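Long-range contacts in ankyrin repeat-containing protein YAR1 (Saccharomyces cerevisiae, PDB 4BSZ), which is required for a normal rate of cell proliferation in yeast and binds unfolded protein, as a chaperone does: residues B[51-56]-B[90-95]; B[67-72]-B[111-116]. One frame throughout, in Å; residues are numbered along the deposited sequence.

Contact 1: residues B[51-56]-B[90-95]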
ATOM      1  N   SER B  51     -40.477  32.436   0.678  1.00 85.68           N
ATOM      2  CA  SER B  51     -39.308  31.851   1.325  1.00 83.41           C
ATOM      3  C   SER B  51     -39.099  32.216   2.795  1.00 81.92           C
ATOM      4  O   SER B  51     -38.536  31.420   3.544  1.00 81.45           O
ATOM      5  CB  SER B  51     -38.050  32.190   0.525  1.00 95.50           C
ATOM      6  OG  SER B  51     -37.945  33.589   0.336  1.00 93.87           O
ATOM      7  N   ASP B  52     -39.558  33.407   3.186  1.00 63.80           N
ATOM      8  CA  ASP B  52     -39.322  34.006   4.514  1.00 62.56           C
ATOM      9  C   ASP B  52     -37.917  34.622   4.613  1.00 59.19           C
ATOM     10  O   ASP B  52     -37.477  35.034   5.693  1.00 58.16           O
ATOM     11  CB  ASP B  52     -39.601  33.027   5.671  1.00 96.54           C
ATOM     12  CG  ASP B  52     -40.495  33.625   6.743  1.00 98.30           C
ATOM     13  OD1 ASP B  52     -41.382  34.431   6.391  1.00 99.56           O
ATOM     14  OD2 ASP B  52     -40.313  33.288   7.934  1.00 98.71           O
ATOM     15  N   SER B  53     -37.239  34.698   3.467  1.00 63.45           N
ATOM     16  CA  SER B  53     -35.896  35.274   3.368  1.00 60.87           C
ATOM     17  C   SER B  53     -35.909  36.780   3.560  1.00 59.94           C
ATOM     18  O   SER B  53     -36.769  37.473   3.024  1.00 60.91           O
ATOM     19  CB  SER B  53     -35.282  34.965   2.005  1.00 55.14           C
ATOM     20  OG  SER B  53     -35.327  33.578   1.728  1.00 56.41           O
ATOM     21  N   THR B  54     -34.935  37.288   4.308  1.00 52.89           N
ATOM     22  CA  THR B  54     -34.840  38.721   4.578  1.00 52.31           C
ATOM     23  C   THR B  54     -34.108  39.482   3.474  1.00 51.39           C
ATOM     24  O   THR B  54     -33.628  38.889   2.504  1.00 51.23           O
ATOM     25  CB  THR B  54     -34.123  38.990   5.905  1.00 61.26           C
ATOM     26  OG1 THR B  54     -32.716  38.739   5.753  1.00 59.95           O
ATOM     27  CG2 THR B  54     -34.698  38.097   7.004  1.00 62.44           C
ATOM     28  N   ALA B  55     -34.028  40.802   3.629  1.00 65.90           N
ATOM     29  CA  ALA B  55     -33.313  41.647   2.675  1.00 65.44           C
ATOM     30  C   ALA B  55     -31.816  41.385   2.764  1.00 64.53           C
ATOM     31  O   ALA B  55     -31.091  41.517   1.780  1.00 64.52           O
ATOM     32  CB  ALA B  55     -33.612  43.115   2.937  1.00 58.22           C
ATOM     33  N   LEU B  56     -31.358  41.030   3.959  1.00 52.64           N
ATOM     34  CA  LEU B  56     -29.976  40.634   4.149  1.00 52.11           C
ATOM     35  C   LEU B  56     -29.647  39.450   3.232  1.00 52.01           C
ATOM     36  O   LEU B  56     -28.615  39.449   2.573  1.00 52.06           O
ATOM     37  CB  LEU B  56     -29.720  40.269   5.613  1.00 48.82           C
ATOM     38  CG  LEU B  56     -28.254  40.083   6.007  1.00 48.66           C
ATOM     39  CD1 LEU B  56     -27.454  41.357   5.721  1.00 49.13           C
ATOM     40  CD2 LEU B  56     -28.148  39.688   7.468  1.00 48.95           C
ATOM     41  N   GLU B  90     -30.974  35.090  11.014  1.00 63.26           N
ATOM     42  CA  GLU B  90     -32.344  34.716  10.669  1.00 64.02           C
ATOM     43  C   GLU B  90     -32.326  33.709   9.518  1.00 62.73           C
ATOM     44  O   GLU B  90     -31.540  33.843   8.570  1.00 60.96           O
ATOM     45  CB  GLU B  90     -33.175  35.954  10.311  1.00111.51           C
ATOM     46  CG  GLU B  90     -34.666  35.826  10.605  1.00113.38           C
ATOM     47  CD  GLU B  90     -35.465  35.270   9.434  1.00112.89           C
ATOM     48  OE1 GLU B  90     -34.891  35.116   8.338  1.00111.08           O
ATOM     49  OE2 GLU B  90     -36.672  34.990   9.605  1.00114.58           O
ATOM     50  N   VAL B  91     -33.176  32.691   9.627  1.00 60.59           N
ATOM     51  CA  VAL B  91     -33.248  31.612   8.642  1.00 59.95           C
ATOM     52  C   VAL B  91     -34.584  31.634   7.897  1.00 60.74           C
ATOM     53  O   VAL B  91     -35.622  31.986   8.470  1.00 62.45           O
ATOM     54  CB  VAL B  91     -33.054  30.214   9.305  1.00 60.96           C
ATOM     55  CG1 VAL B  91     -31.713  30.134  10.006  1.00 60.32           C
ATOM     56  CG2 VAL B  91     -34.182  29.900  10.274  1.00 63.65           C
ATOM     57  N   ASN B  92     -34.563  31.268   6.619  1.00 59.62           N
ATOM     58  CA  ASN B  92     -35.806  31.189   5.849  1.00 60.63           C
ATOM     59  C   ASN B  92     -36.499  29.842   6.059  1.00 62.55           C
ATOM     60  O   ASN B  92     -36.078  29.071   6.916  1.00 63.19           O
ATOM     61  CB  ASN B  92     -35.549  31.469   4.366  1.00 63.12           C
ATOM     62  CG  ASN B  92     -34.494  30.556   3.771  1.00 62.01           C
ATOM     63  OD1 ASN B  92     -34.374  29.390   4.146  1.00 62.72           O
ATOM     64  ND2 ASN B  92     -33.719  31.090   2.835  1.00 60.47           N
ATOM     65  N   LYS B  93     -37.552  29.557   5.293  1.00 83.02           N
ATOM     66  CA  LYS B  93     -38.309  28.313   5.479  1.00 85.35           C
ATOM     67  C   LYS B  93     -37.426  27.074   5.305  1.00 84.98           C
ATOM     68  O   LYS B  93     -37.702  26.010   5.869  1.00 86.92           O
ATOM     69  CB  LYS B  93     -39.513  28.229   4.528  1.00 87.04           C
ATOM     70  CG  LYS B  93     -40.654  29.198   4.830  1.00 88.29           C
ATOM     71  CD  LYS B  93     -42.004  28.611   4.394  1.00 91.02           C
ATOM     72  CE  LYS B  93     -43.031  29.688   4.006  1.00 91.65           C
ATOM     73  NZ  LYS B  93     -43.314  30.687   5.076  1.00 91.94           N
ATOM     74  N   THR B  94     -36.360  27.232   4.528  1.00 67.22           N
ATOM     75  CA  THR B  94     -35.452  26.138   4.216  1.00 66.73           C
ATOM     76  C   THR B  94     -34.332  26.065   5.267  1.00 65.82           C
ATOM     77  O   THR B  94     -33.508  25.144   5.262  1.00 65.56           O
ATOM     78  CB  THR B  94     -34.895  26.308   2.785  1.00 64.94           C
ATOM     79  OG1 THR B  94     -35.977  26.615   1.896  1.00 65.94           O
ATOM     80  CG2 THR B  94     -34.197  25.048   2.299  1.00 65.04           C
ATOM     81  N   GLY B  95     -34.325  27.036   6.178  1.00 70.26           N
ATOM     82  CA  GLY B  95     -33.402  27.045   7.301  1.00 69.95           C
ATOM     83  C   GLY B  95     -32.061  27.692   7.008  1.00 67.55           C
ATOM     84  O   GLY B  95     -31.086  27.472   7.729  1.00 67.23           O
TER
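Two hydrogen bonds in a row join the loops: ND2 of N92 donates to OG of S53 at 3.2 Å, and that hydroxyl in turn donates to OG of S51 at 3.0 Å. The first bond is bent, and S53 OG lies 20° out of the amide plane of N92. S51 OG has a further hydrogen bond, to E48. A second link runs through the backbone, where K93 N reaches S51 O at 2.7 Å in an almost straight bond. The two runs, 51-54 and 90-93, head in nearly opposite directions. N92 CG stands between its own N and carbonyl carbon (chi1 55°), which lets OD1 take T94 N in an Asx turn while ND2 faces the other loop. These are neighbouring loops of the ankyrin stack: T54 N-caps helix 55-61 in Thr-Ala-Leu-His, this repeat's form of the ankyrin Thr-Pro-Leu-His motif, its backbone N bonded to the ring of H57, and N92 starts a type I turn ending at G95. ND2 of N92 also bonds an acidic side chain of another protein's chain. Farther along, the E90 side chain, bent at chi2, brings OE1 to 3.3 Å from CG2 of T54. The E90 carboxylate comes within 4.4 Å of D52, OE2 to OD2, a like-charge approach probably eased by K47, which forms a salt bridge with E90 OE2 and touches D52.

Contact 2: residues B[67-72]-B[111-116]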
ATOM      1  N   THR B  67     -24.706  47.753  -0.002  1.00 56.79           N
ATOM      2  CA  THR B  67     -26.078  47.536   0.408  1.00 55.01           C
ATOM      3  C   THR B  67     -26.110  46.694   1.689  1.00 53.68           C
ATOM      4  O   THR B  67     -26.854  46.997   2.622  1.00 53.19           O
ATOM      5  CB  THR B  67     -26.844  46.809  -0.693  1.00 64.44           C
ATOM      6  OG1 THR B  67     -26.544  47.406  -1.966  1.00 66.11           O
ATOM      7  CG2 THR B  67     -28.328  46.873  -0.419  1.00 63.44           C
ATOM      8  N   VAL B  68     -25.291  45.640   1.722  1.00 53.42           N
ATOM      9  CA  VAL B  68     -25.215  44.754   2.888  1.00 52.42           C
ATOM     10  C   VAL B  68     -24.796  45.499   4.155  1.00 53.27           C
ATOM     11  O   VAL B  68     -25.404  45.343   5.210  1.00 52.69           O
ATOM     12  CB  VAL B  68     -24.235  43.572   2.661  1.00 59.61           C
ATOM     13  CG1 VAL B  68     -24.031  42.782   3.956  1.00 58.94           C
ATOM     14  CG2 VAL B  68     -24.730  42.653   1.540  1.00 59.01           C
ATOM     15  N   ARG B  69     -23.746  46.300   4.044  1.00 69.36           N
ATOM     16  CA  ARG B  69     -23.260  47.069   5.179  1.00 70.85           C
ATOM     17  C   ARG B  69     -24.313  48.069   5.655  1.00 70.96           C
ATOM     18  O   ARG B  69     -24.491  48.265   6.856  1.00 71.45           O
ATOM     19  CB  ARG B  69     -21.962  47.784   4.815  1.00 68.77           C
ATOM     20  CG  ARG B  69     -21.390  48.621   5.921  1.00 71.00           C
ATOM     21  CD  ARG B  69     -20.166  49.332   5.412  1.00 74.07           C
ATOM     22  NE  ARG B  69     -19.146  48.394   4.951  1.00 74.50           N
ATOM     23  CZ  ARG B  69     -18.300  47.766   5.766  1.00 75.33           C
ATOM     24  NH1 ARG B  69     -18.369  47.966   7.080  1.00 75.83           N
ATOM     25  NH2 ARG B  69     -17.393  46.931   5.274  1.00 75.93           N
ATOM     26  N   TYR B  70     -25.024  48.682   4.715  1.00 73.33           N
ATOM     27  CA  TYR B  70     -26.078  49.619   5.074  1.00 73.58           C
ATOM     28  C   TYR B  70     -27.189  48.933   5.858  1.00 72.14           C
ATOM     29  O   TYR B  70     -27.615  49.413   6.904  1.00 72.93           O
ATOM     30  CB  TYR B  70     -26.675  50.286   3.834  1.00 73.33           C
ATOM     31  CG  TYR B  70     -27.900  51.114   4.138  1.00 73.51           C
ATOM     32  CD1 TYR B  70     -27.783  52.418   4.599  1.00 75.50           C
ATOM     33  CD2 TYR B  70     -29.176  50.591   3.979  1.00 72.11           C
ATOM     34  CE1 TYR B  70     -28.907  53.187   4.886  1.00 75.94           C
ATOM     35  CE2 TYR B  70     -30.310  51.352   4.263  1.00 72.66           C
ATOM     36  CZ  TYR B  70     -30.172  52.648   4.716  1.00 74.50           C
ATOM     37  OH  TYR B  70     -31.300  53.402   4.996  1.00 75.30           O
ATOM     38  N   ILE B  71     -27.670  47.823   5.326  1.00 65.82           N
ATOM     39  CA  ILE B  71     -28.711  47.060   5.986  1.00 64.87           C
ATOM     40  C   ILE B  71     -28.292  46.734   7.417  1.00 65.36           C
ATOM     41  O   ILE B  71     -29.070  46.889   8.355  1.00 65.92           O
ATOM     42  CB  ILE B  71     -29.013  45.765   5.208  1.00 51.34           C
ATOM     43  CG1 ILE B  71     -29.619  46.109   3.849  1.00 51.31           C
ATOM     44  CG2 ILE B  71     -29.933  44.864   6.008  1.00 50.87           C
ATOM     45  CD1 ILE B  71     -29.812  44.945   2.934  1.00 50.57           C
ATOM     46  N   LEU B  72     -27.046  46.314   7.585  1.00 73.42           N
ATOM     47  CA  LEU B  72     -26.562  45.932   8.900  1.00 74.13           C
ATOM     48  C   LEU B  72     -26.428  47.133   9.830  1.00 76.25           C
ATOM     49  O   LEU B  72     -26.824  47.066  10.991  1.00 77.09           O
ATOM     50  CB  LEU B  72     -25.236  45.175   8.788  1.00 54.10           C
ATOM     51  CG  LEU B  72     -25.353  43.711   8.364  1.00 52.42           C
ATOM     52  CD1 LEU B  72     -23.975  43.116   8.100  1.00 52.77           C
ATOM     53  CD2 LEU B  72     -26.106  42.909   9.416  1.00 52.06           C
ATOM     54  N   VAL B 111     -19.036  37.857   3.349  1.00 52.18           N
ATOM     55  CA  VAL B 111     -18.780  36.865   4.385  1.00 51.86           C
ATOM     56  C   VAL B 111     -17.882  37.404   5.490  1.00 53.01           C
ATOM     57  O   VAL B 111     -18.171  37.224   6.679  1.00 53.47           O
ATOM     58  CB  VAL B 111     -18.192  35.574   3.792  1.00 50.55           C
ATOM     59  CG1 VAL B 111     -17.716  34.634   4.899  1.00 50.55           C
ATOM     60  CG2 VAL B 111     -19.226  34.888   2.894  1.00 49.74           C
ATOM     61  N   LYS B 112     -16.802  38.076   5.108  1.00 64.45           N
ATOM     62  CA  LYS B 112     -15.937  38.711   6.095  1.00 65.96           C
ATOM     63  C   LYS B 112     -16.703  39.783   6.880  1.00 67.09           C
ATOM     64  O   LYS B 112     -16.532  39.920   8.088  1.00 68.22           O
ATOM     65  CB  LYS B 112     -14.702  39.309   5.434  1.00 78.57           C
ATOM     66  CG  LYS B 112     -13.695  38.288   4.979  1.00 78.00           C
ATOM     67  CD  LYS B 112     -12.443  38.973   4.475  1.00 79.52           C
ATOM     68  CE  LYS B 112     -11.378  37.966   4.072  1.00 79.21           C
ATOM     69  NZ  LYS B 112     -10.117  38.642   3.640  1.00 81.07           N
ATOM     70  N   LEU B 113     -17.557  40.532   6.197  1.00 57.38           N
ATOM     71  CA  LEU B 113     -18.360  41.536   6.872  1.00 58.51           C
ATOM     72  C   LEU B 113     -19.298  40.885   7.885  1.00 58.19           C
ATOM     73  O   LEU B 113     -19.366  41.311   9.034  1.00 59.62           O
ATOM     74  CB  LEU B 113     -19.159  42.344   5.857  1.00 56.98           C
ATOM     75  CG  LEU B 113     -19.941  43.543   6.384  1.00 58.37           C
ATOM     76  CD1 LEU B 113     -19.027  44.532   7.086  1.00 60.56           C
ATOM     77  CD2 LEU B 113     -20.639  44.199   5.226  1.00 58.24           C
ATOM     78  N   LEU B 114     -20.007  39.843   7.461  1.00 61.91           N
ATOM     79  CA  LEU B 114     -20.948  39.141   8.334  1.00 61.84           C
ATOM     80  C   LEU B 114     -20.286  38.503   9.554  1.00 62.62           C
ATOM     81  O   LEU B 114     -20.849  38.500  10.649  1.00 63.74           O
ATOM     82  CB  LEU B 114     -21.707  38.069   7.548  1.00 53.61           C
ATOM     83  CG  LEU B 114     -22.740  38.578   6.544  1.00 53.17           C
ATOM     84  CD1 LEU B 114     -23.424  37.436   5.827  1.00 52.05           C
ATOM     85  CD2 LEU B 114     -23.756  39.417   7.285  1.00 54.30           C
ATOM     86  N   CYS B 115     -19.089  37.964   9.369  1.00 70.02           N
ATOM     87  CA  CYS B 115     -18.459  37.183  10.426  1.00 70.71           C
ATOM     88  C   CYS B 115     -17.505  37.981  11.309  1.00 72.64           C
ATOM     89  O   CYS B 115     -17.393  37.703  12.501  1.00 73.98           O
ATOM     90  CB  CYS B 115     -17.752  35.971   9.828  1.00 64.27           C
ATOM     91  SG  CYS B 115     -18.856  34.864   8.924  1.00 62.54           S
ATOM     92  N   ASP B 116     -16.824  38.968  10.730  1.00 63.65           N
ATOM     93  CA  ASP B 116     -15.830  39.752  11.464  1.00 65.79           C
ATOM     94  C   ASP B 116     -16.466  40.876  12.276  1.00 67.70           C
ATOM     95  O   ASP B 116     -16.218  41.004  13.474  1.00 69.66           O
ATOM     96  CB  ASP B 116     -14.770  40.337  10.521  1.00 83.61           C
ATOM     97  CG  ASP B 116     -13.920  39.267   9.849  1.00 82.28           C
ATOM     98  OD1 ASP B 116     -13.743  38.174  10.425  1.00 81.85           O
ATOM     99  OD2 ASP B 116     -13.407  39.526   8.740  1.00 81.90           O
TER
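L113 reaches across from helix 111-116 and carries the largest share of the contact. The apolar part comes first. CD2 of L113 meets CG1 of V68 at 3.9 Å and also lies against CB of R69 at 3.8 Å. One turn further on, CD1 of L72 touches CD2 of L114 at 3.8 Å, the two leucines crossing at about a right angle. V68 and L72 rest in addition on L56 of helix 55-61, while Y118 packs against L72. The other kind of contact is methyl over guanidinium: R69 runs out extended from its backbone and turns at chi3 (-60°), which lays the flat group across the leucine with CD1 and CD2 of L113 both over one face, CD1 the nearer at 3.6 Å from R69 CZ. NH1 of R69 has a long, weak ion pair with E117. The axes of 67-72 and 111-116 lie 10.7 Å apart at 22°, the near-parallel side-by-side packing of second helices in successive ankyrin repeats. Replacing L113 by an alanine takes both methyls away, which is likely to open a gap beside V68 and leave the R69 guanidinium without its methyl support, freer to turn. With dispersion between aliphatic groups doing the work and charge confined to the arginine tip, the interface depends on how well its side chains fit rather than on directional bonds.

How the contacts relate
From the N terminus the four segments come in the order 51-56, 67-72, 90-95 and 111-116, so the two contacts cross. Contact 1 closes a 33-residue loop that holds the rest of helix 55-61, helix 65-78 and helix 81-88 when 90-95 comes back to the approach to helix 55-61. The second loop opens before the first has closed: it leaves from helix 65-78, takes in helix 81-88 and helix 98-104, and ends 38 residues later on helix 108-117. Contact 1 thus joins the loops of successive ankyrin repeats and contact 2 their second helices, on opposite sides of the chain's centre, about 16 Å apart between centres. Segment 51-56 also touches 67-72, A55 O lying 3.8 Å from I71 CD1.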